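Local structure of nucleoside permease NupG (Escherichia coli K-12, 7DLA) at residues Phe12-Leu17 / Ala170-Phe175; Ile288-Leu293 / Met315-Cys320. The protein carries purine and pyrimidine nucleosides across the inner membrane as a broad-specificity proton symporter of the major facilitator superfamily. The protein carries 1 engineered substitution. All coordinates share one frame; numbering follows the deposited sequence.

Interaction 1 (Phe12-Leu17 / Ala170-Phe175); sequences FLQFCL and AILVLF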
loop_
_atom_site.group_PDB
_atom_site.type_symbol
_atom_site.label_atom_id
_atom_site.label_comp_id
_atom_site.label_asym_id
_atom_site.label_seq_id
_atom_site.Cartn_x
_atom_site.Cartn_y
_atom_site.Cartn_z
ATOM N N PHE A 12 10.091 9.740 7.950
ATOM C CA PHE A 12 11.133 8.810 7.540
ATOM C C PHE A 12 10.940 7.458 8.200
ATOM O O PHE A 12 10.797 6.442 7.517
ATOM C CB PHE A 12 12.512 9.332 7.916
ATOM C CG PHE A 12 13.621 8.536 7.293
ATOM C CD1 PHE A 12 14.031 8.789 5.996
ATOM C CD2 PHE A 12 14.288 7.574 8.013
ATOM C CE1 PHE A 12 15.050 8.065 5.417
ATOM C CE2 PHE A 12 15.289 6.823 7.421
ATOM C CZ PHE A 12 15.671 7.081 6.117
ATOM N N LEU A 13 10.951 7.438 9.537
ATOM C CA LEU A 13 10.923 6.186 10.289
ATOM C C LEU A 13 9.636 5.417 10.043
ATOM O O LEU A 13 9.665 4.194 9.815
ATOM C CB LEU A 13 11.094 6.460 11.788
ATOM C CG LEU A 13 12.459 6.935 12.218
ATOM C CD1 LEU A 13 12.481 7.007 13.706
ATOM C CD2 LEU A 13 13.445 5.925 11.719
ATOM N N GLN A 14 8.497 6.117 10.144
ATOM C CA GLN A 14 7.171 5.561 9.944
ATOM C C GLN A 14 7.156 4.699 8.699
ATOM O O GLN A 14 6.548 3.621 8.664
ATOM C CB GLN A 14 6.137 6.674 9.798
ATOM C CG GLN A 14 4.821 6.181 9.240
ATOM C CD GLN A 14 3.962 5.514 10.293
ATOM O OE1 GLN A 14 4.062 5.833 11.473
ATOM N NE2 GLN A 14 3.148 4.559 9.882
ATOM N N PHE A 15 7.840 5.167 7.668
ATOM C CA PHE A 15 7.798 4.409 6.430
ATOM C C PHE A 15 9.022 3.550 6.185
ATOM O O PHE A 15 8.920 2.541 5.483
ATOM C CB PHE A 15 7.584 5.363 5.273
ATOM C CG PHE A 15 6.236 5.934 5.270
ATOM C CD1 PHE A 15 5.138 5.105 5.112
ATOM C CD2 PHE A 15 6.038 7.280 5.498
ATOM C CE1 PHE A 15 3.866 5.631 5.122
ATOM C CE2 PHE A 15 4.775 7.816 5.503
ATOM C CZ PHE A 15 3.684 6.991 5.316
ATOM N N CYS A 16 10.168 3.921 6.734
ATOM C CA CYS A 16 11.346 3.083 6.622
ATOM C C CYS A 16 11.052 1.710 7.189
ATOM O O CYS A 16 11.307 0.695 6.535
ATOM C CB CYS A 16 12.507 3.732 7.362
ATOM S SG CYS A 16 14.057 3.173 6.752
ATOM N N LEU A 17 10.456 1.663 8.390
ATOM C CA LEU A 17 10.188 0.367 9.013
ATOM C C LEU A 17 9.285 -0.480 8.137
ATOM O O LEU A 17 9.451 -1.699 8.077
ATOM C CB LEU A 17 9.571 0.520 10.406
ATOM C CG LEU A 17 8.116 0.947 10.631
ATOM C CD1 LEU A 17 7.102 -0.215 10.626
ATOM C CD2 LEU A 17 8.013 1.700 11.929
ATOM N N ALA A 170 11.372 0.304 16.862
ATOM C CA ALA A 170 11.772 0.651 18.224
ATOM C C ALA A 170 12.431 2.021 18.281
ATOM O O ALA A 170 12.127 2.825 19.170
ATOM C CB ALA A 170 12.717 -0.407 18.770
ATOM N N ILE A 171 13.369 2.274 17.366
ATOM C CA ILE A 171 13.928 3.606 17.200
ATOM C C ILE A 171 12.808 4.622 17.100
ATOM O O ILE A 171 12.826 5.660 17.777
ATOM C CB ILE A 171 14.818 3.617 15.944
ATOM C CG1 ILE A 171 15.972 2.616 16.148
ATOM C CG2 ILE A 171 15.234 5.072 15.576
ATOM C CD1 ILE A 171 17.227 2.853 15.339
ATOM N N LEU A 172 11.813 4.323 16.267
ATOM C CA LEU A 172 10.604 5.122 16.148
ATOM C C LEU A 172 9.946 5.347 17.491
ATOM O O LEU A 172 9.779 6.491 17.898
ATOM C CB LEU A 172 9.629 4.462 15.162
ATOM C CG LEU A 172 8.455 5.327 14.755
ATOM C CD1 LEU A 172 8.972 6.651 14.337
ATOM C CD2 LEU A 172 7.720 4.690 13.594
ATOM N N VAL A 173 9.535 4.277 18.171
ATOM C CA VAL A 173 8.841 4.405 19.446
ATOM C C VAL A 173 9.587 5.360 20.356
ATOM O O VAL A 173 8.987 6.273 20.939
ATOM C CB VAL A 173 8.624 3.053 20.144
ATOM C CG1 VAL A 173 7.523 3.224 21.183
ATOM C CG2 VAL A 173 8.148 1.995 19.153
ATOM N N LEU A 174 10.896 5.166 20.474
ATOM C CA LEU A 174 11.685 6.097 21.269
ATOM C C LEU A 174 11.520 7.526 20.766
ATOM O O LEU A 174 11.347 8.457 21.562
ATOM C CB LEU A 174 13.156 5.691 21.261
ATOM C CG LEU A 174 13.503 4.419 22.028
ATOM C CD1 LEU A 174 14.982 4.116 21.897
ATOM C CD2 LEU A 174 13.086 4.625 23.479
ATOM N N PHE A 175 11.560 7.726 19.444
ATOM C CA PHE A 175 11.433 9.084 18.935
ATOM C C PHE A 175 10.063 9.669 19.197
ATOM O O PHE A 175 9.948 10.881 19.361
ATOM C CB PHE A 175 11.765 9.136 17.457
ATOM C CG PHE A 175 12.521 10.367 17.073
ATOM C CD1 PHE A 175 11.868 11.587 16.981
ATOM C CD2 PHE A 175 13.875 10.312 16.813
ATOM C CE1 PHE A 175 12.551 12.731 16.646
ATOM C CE2 PHE A 175 14.565 11.460 16.488
ATOM C CZ PHE A 175 13.894 12.671 16.399
#
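Leu-172 reaches across to Leu-13, Gln-14 and Leu-17. Leu-172 CB lies 4.1 Å from Leu-13 CD1. One bond further, Leu-172 CG sits 4.1 Å from Leu-13 CB. Then the side chain forks. Leu-172 CD1 is 3.3 Å from Leu-13 CB. The other methyl, Leu-172 CD2, is 3.4 Å from Leu-17 CD2. Leu-172 CD2 also lies 3.8 Å from Gln-14 CA. With CG anti to the backbone N (chi1 -169°), the fork is carried out toward helix 3-19, one methyl to Leu-13 and the other to Leu-17 and Gln-14.

Leu-13 and Leu-172 lie alongside each other with their tips pointing opposite ways; Leu-17 is set roughly perpendicular to Leu-172. The tip of Leu-13 continues beyond this pair: Leu-13 CD1 meets Ile-171 CG2 at 3.8 Å and comes near Phe-175 CB.

The two pieces belong to transmembrane helices 3-19 and 160-177, which run nearly antiparallel here. The amide of Gln-14 lies beside the leucine packing and finds its hydrogen bonds on other helices. OE1 is hydrogen-bonded to His-76 and Tyr-72, and NE2 to Thr-109, so this polar group ties helix 3-19 to helices 68-86 and 92-122. No hydrogen bond links 12-17 with 170-175. Their contact is apolar, which implies that shape and the burial of leucine branches hold these two segments against each other.

Interaction 2 (Ile288-Leu293 / Met315-Cys320); sequences IVAWIL and MIVYGC
Ala-290 and Val-317 are the residues of 288-293 and 315-320 with the nearest CA atoms, 6.0 Å apart. Both segments are helical. Their local axes come within 8.5 Å and run nearly antiparallel, at 158° between N-to-C directions. Trp-291 and Tyr-318 form the next pair in register.

The small side chain of Ala-290 suits this close approach. Ala-290 CB points at the other helix and meets Val-317 CG1 at 3.7 Å. The same methyl also touches the sulfur of Cys-320. Val-317 CG1 stands anti to its backbone N (chi1 -162°), which directs that branch at residues 290 and 293. Val-317 CG1 lies 3.5 Å from Ala-290 O, and the CB of Leu-293 packs against it more loosely. Leu-293 lies on the surface, at the margin of the contact.

The segments lie in the successive transmembrane helices 281-300 and 306-326 of the major facilitator fold, joined by the short periplasmic stretch 301-305. They therefore pack as a helical hairpin.

The aromatic pair extends the contact beyond the alanine. Trp-291 and Tyr-318 both leave their backbones heading away from the opposite helix, yet both extend in the same direction and touch at their outer rings. The indole touches with its CH2 corner: Trp-291 CH2 is 3.8 Å from Tyr-318 CE1. The six-membered ring of Trp-291 and the phenol ring stand nearly perpendicular, at 88°, with centroids 5.8 Å apart. The phenol oxygen of Tyr-318 is hydrogen-bonded to Asn-228 ND2. The indole also meets the ring of Phe-295 and touches Ser-391 of helix 380-402, and the loop residues Glu-223 and Leu-224 pack on it.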
loop_
_atom_site.group_PDB
_atom_site.type_symbol
_atom_site.label_atom_id
_atom_site.label_comp_id
_atom_site.label_asym_id
_atom_site.label_seq_id
_atom_site.Cartn_x
_atom_site.Cartn_y
_atom_site.Cartn_z
ATOM N N ILE A 288 -6.922 2.785 -15.392
ATOM C CA ILE A 288 -7.322 1.427 -15.740
ATOM C C ILE A 288 -6.557 0.916 -16.960
ATOM O O ILE A 288 -6.191 -0.259 -17.035
ATOM C CB ILE A 288 -8.837 1.383 -15.957
ATOM C CG1 ILE A 288 -9.539 1.156 -14.633
ATOM C CG2 ILE A 288 -9.196 0.299 -16.920
ATOM C CD1 ILE A 288 -10.986 1.441 -14.724
ATOM N N VAL A 289 -6.317 1.776 -17.939
ATOM C CA VAL A 289 -5.546 1.348 -19.102
ATOM C C VAL A 289 -4.090 1.117 -18.715
ATOM O O VAL A 289 -3.445 0.155 -19.174
ATOM C CB VAL A 289 -5.700 2.382 -20.237
ATOM C CG1 VAL A 289 -4.637 2.203 -21.325
ATOM C CG2 VAL A 289 -7.081 2.266 -20.821
ATOM N N ALA A 290 -3.553 1.976 -17.842
ATOM C CA ALA A 290 -2.163 1.826 -17.430
ATOM C C ALA A 290 -1.920 0.480 -16.746
ATOM O O ALA A 290 -0.849 -0.110 -16.908
ATOM C CB ALA A 290 -1.767 2.991 -16.520
ATOM N N TRP A 291 -2.894 -0.019 -15.974
ATOM C CA TRP A 291 -2.708 -1.334 -15.356
ATOM C C TRP A 291 -2.529 -2.430 -16.403
ATOM O O TRP A 291 -1.719 -3.356 -16.220
ATOM C CB TRP A 291 -3.868 -1.683 -14.424
ATOM C CG TRP A 291 -3.751 -1.062 -13.076
ATOM C CD1 TRP A 291 -4.527 -0.071 -12.545
ATOM C CD2 TRP A 291 -2.746 -1.358 -12.090
ATOM N NE1 TRP A 291 -4.084 0.242 -11.268
ATOM C CE2 TRP A 291 -2.993 -0.531 -10.974
ATOM C CE3 TRP A 291 -1.666 -2.253 -12.041
ATOM C CZ2 TRP A 291 -2.198 -0.568 -9.825
ATOM C CZ3 TRP A 291 -0.871 -2.289 -10.890
ATOM C CH2 TRP A 291 -1.142 -1.453 -9.801
ATOM N N ILE A 292 -3.298 -2.358 -17.491
ATOM C CA ILE A 292 -3.108 -3.292 -18.599
ATOM C C ILE A 292 -1.658 -3.266 -19.032
ATOM O O ILE A 292 -0.970 -4.298 -19.040
ATOM C CB ILE A 292 -4.017 -2.932 -19.787
ATOM C CG1 ILE A 292 -5.485 -2.919 -19.379
ATOM C CG2 ILE A 292 -3.760 -3.899 -20.956
ATOM C CD1 ILE A 292 -6.393 -2.469 -20.492
ATOM N N LEU A 293 -1.197 -2.066 -19.418
ATOM C CA LEU A 293 0.178 -1.913 -19.896
ATOM C C LEU A 293 1.195 -2.447 -18.892
ATOM O O LEU A 293 2.174 -3.107 -19.268
ATOM C CB LEU A 293 0.468 -0.457 -20.175
ATOM C CG LEU A 293 0.177 0.124 -21.531
ATOM C CD1 LEU A 293 -0.086 1.588 -21.292
ATOM C CD2 LEU A 293 1.404 -0.040 -22.391
ATOM N N MET A 315 7.585 -0.315 -14.705
ATOM C CA MET A 315 7.763 0.518 -13.509
ATOM C C MET A 315 7.179 1.915 -13.646
ATOM O O MET A 315 6.371 2.343 -12.815
ATOM C CB MET A 315 9.236 0.611 -13.132
ATOM C CG MET A 315 9.772 -0.568 -12.455
ATOM S SD MET A 315 9.521 -2.189 -13.131
ATOM C CE MET A 315 8.714 -2.915 -11.712
ATOM N N ILE A 316 7.598 2.637 -14.688
ATOM C CA ILE A 316 7.098 3.996 -14.915
ATOM C C ILE A 316 5.569 3.996 -14.977
ATOM O O ILE A 316 4.895 4.806 -14.327
ATOM C CB ILE A 316 7.686 4.573 -16.214
ATOM C CG1 ILE A 316 9.216 4.683 -16.142
ATOM C CG2 ILE A 316 7.028 5.935 -16.498
ATOM C CD1 ILE A 316 9.667 5.536 -15.050
ATOM N N VAL A 317 5.004 3.078 -15.770
ATOM C CA VAL A 317 3.553 3.022 -15.921
ATOM C C VAL A 317 2.869 2.772 -14.590
ATOM O O VAL A 317 1.722 3.208 -14.370
ATOM C CB VAL A 317 3.143 1.970 -16.970
ATOM C CG1 VAL A 317 1.738 2.225 -17.410
ATOM C CG2 VAL A 317 3.978 2.118 -18.197
ATOM N N TYR A 318 3.554 2.091 -13.684
ATOM C CA TYR A 318 2.942 1.750 -12.406
ATOM C C TYR A 318 2.497 2.993 -11.643
ATOM O O TYR A 318 1.504 2.955 -10.911
ATOM C CB TYR A 318 3.932 0.950 -11.551
ATOM C CG TYR A 318 3.496 0.786 -10.122
ATOM C CD1 TYR A 318 2.595 -0.201 -9.757
ATOM C CD2 TYR A 318 3.936 1.650 -9.150
ATOM C CE1 TYR A 318 2.192 -0.342 -8.443
ATOM C CE2 TYR A 318 3.535 1.527 -7.848
ATOM C CZ TYR A 318 2.671 0.536 -7.495
ATOM O OH TYR A 318 2.299 0.443 -6.174
ATOM N N GLY A 319 3.231 4.093 -11.778
ATOM C CA GLY A 319 2.984 5.217 -10.897
ATOM C C GLY A 319 1.672 5.900 -11.211
ATOM O O GLY A 319 0.841 6.134 -10.327
ATOM N N CYS A 320 1.481 6.253 -12.475
ATOM C CA CYS A 320 0.164 6.657 -12.933
ATOM C C CYS A 320 -0.886 5.619 -12.544
ATOM O O CYS A 320 -1.844 5.931 -11.834
ATOM C CB CYS A 320 0.218 6.876 -14.441
ATOM S SG CYS A 320 -1.322 6.663 -15.222
#

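How the interactions relate
Interaction 1 and interaction 2 share no helix. Their centres are 31 Å apart, the chain's centre falls between them, and their nearest atoms are about 13 Å apart. Both segments of interaction 1 precede those of interaction 2 in the chain. Interaction 1 joins helices 3-19 and 160-177, with 152 residues between the segments. Interaction 2 joins two successive helices across 21 residues. By the usual two-bundle layout of the major facilitator superfamily, the first contact lies in the N-terminal bundle and the second in the C-terminal one. Each would then pack helices within one bundle, consistent with bundles that move relative to each other during alternating access, as in other members of the superfamily.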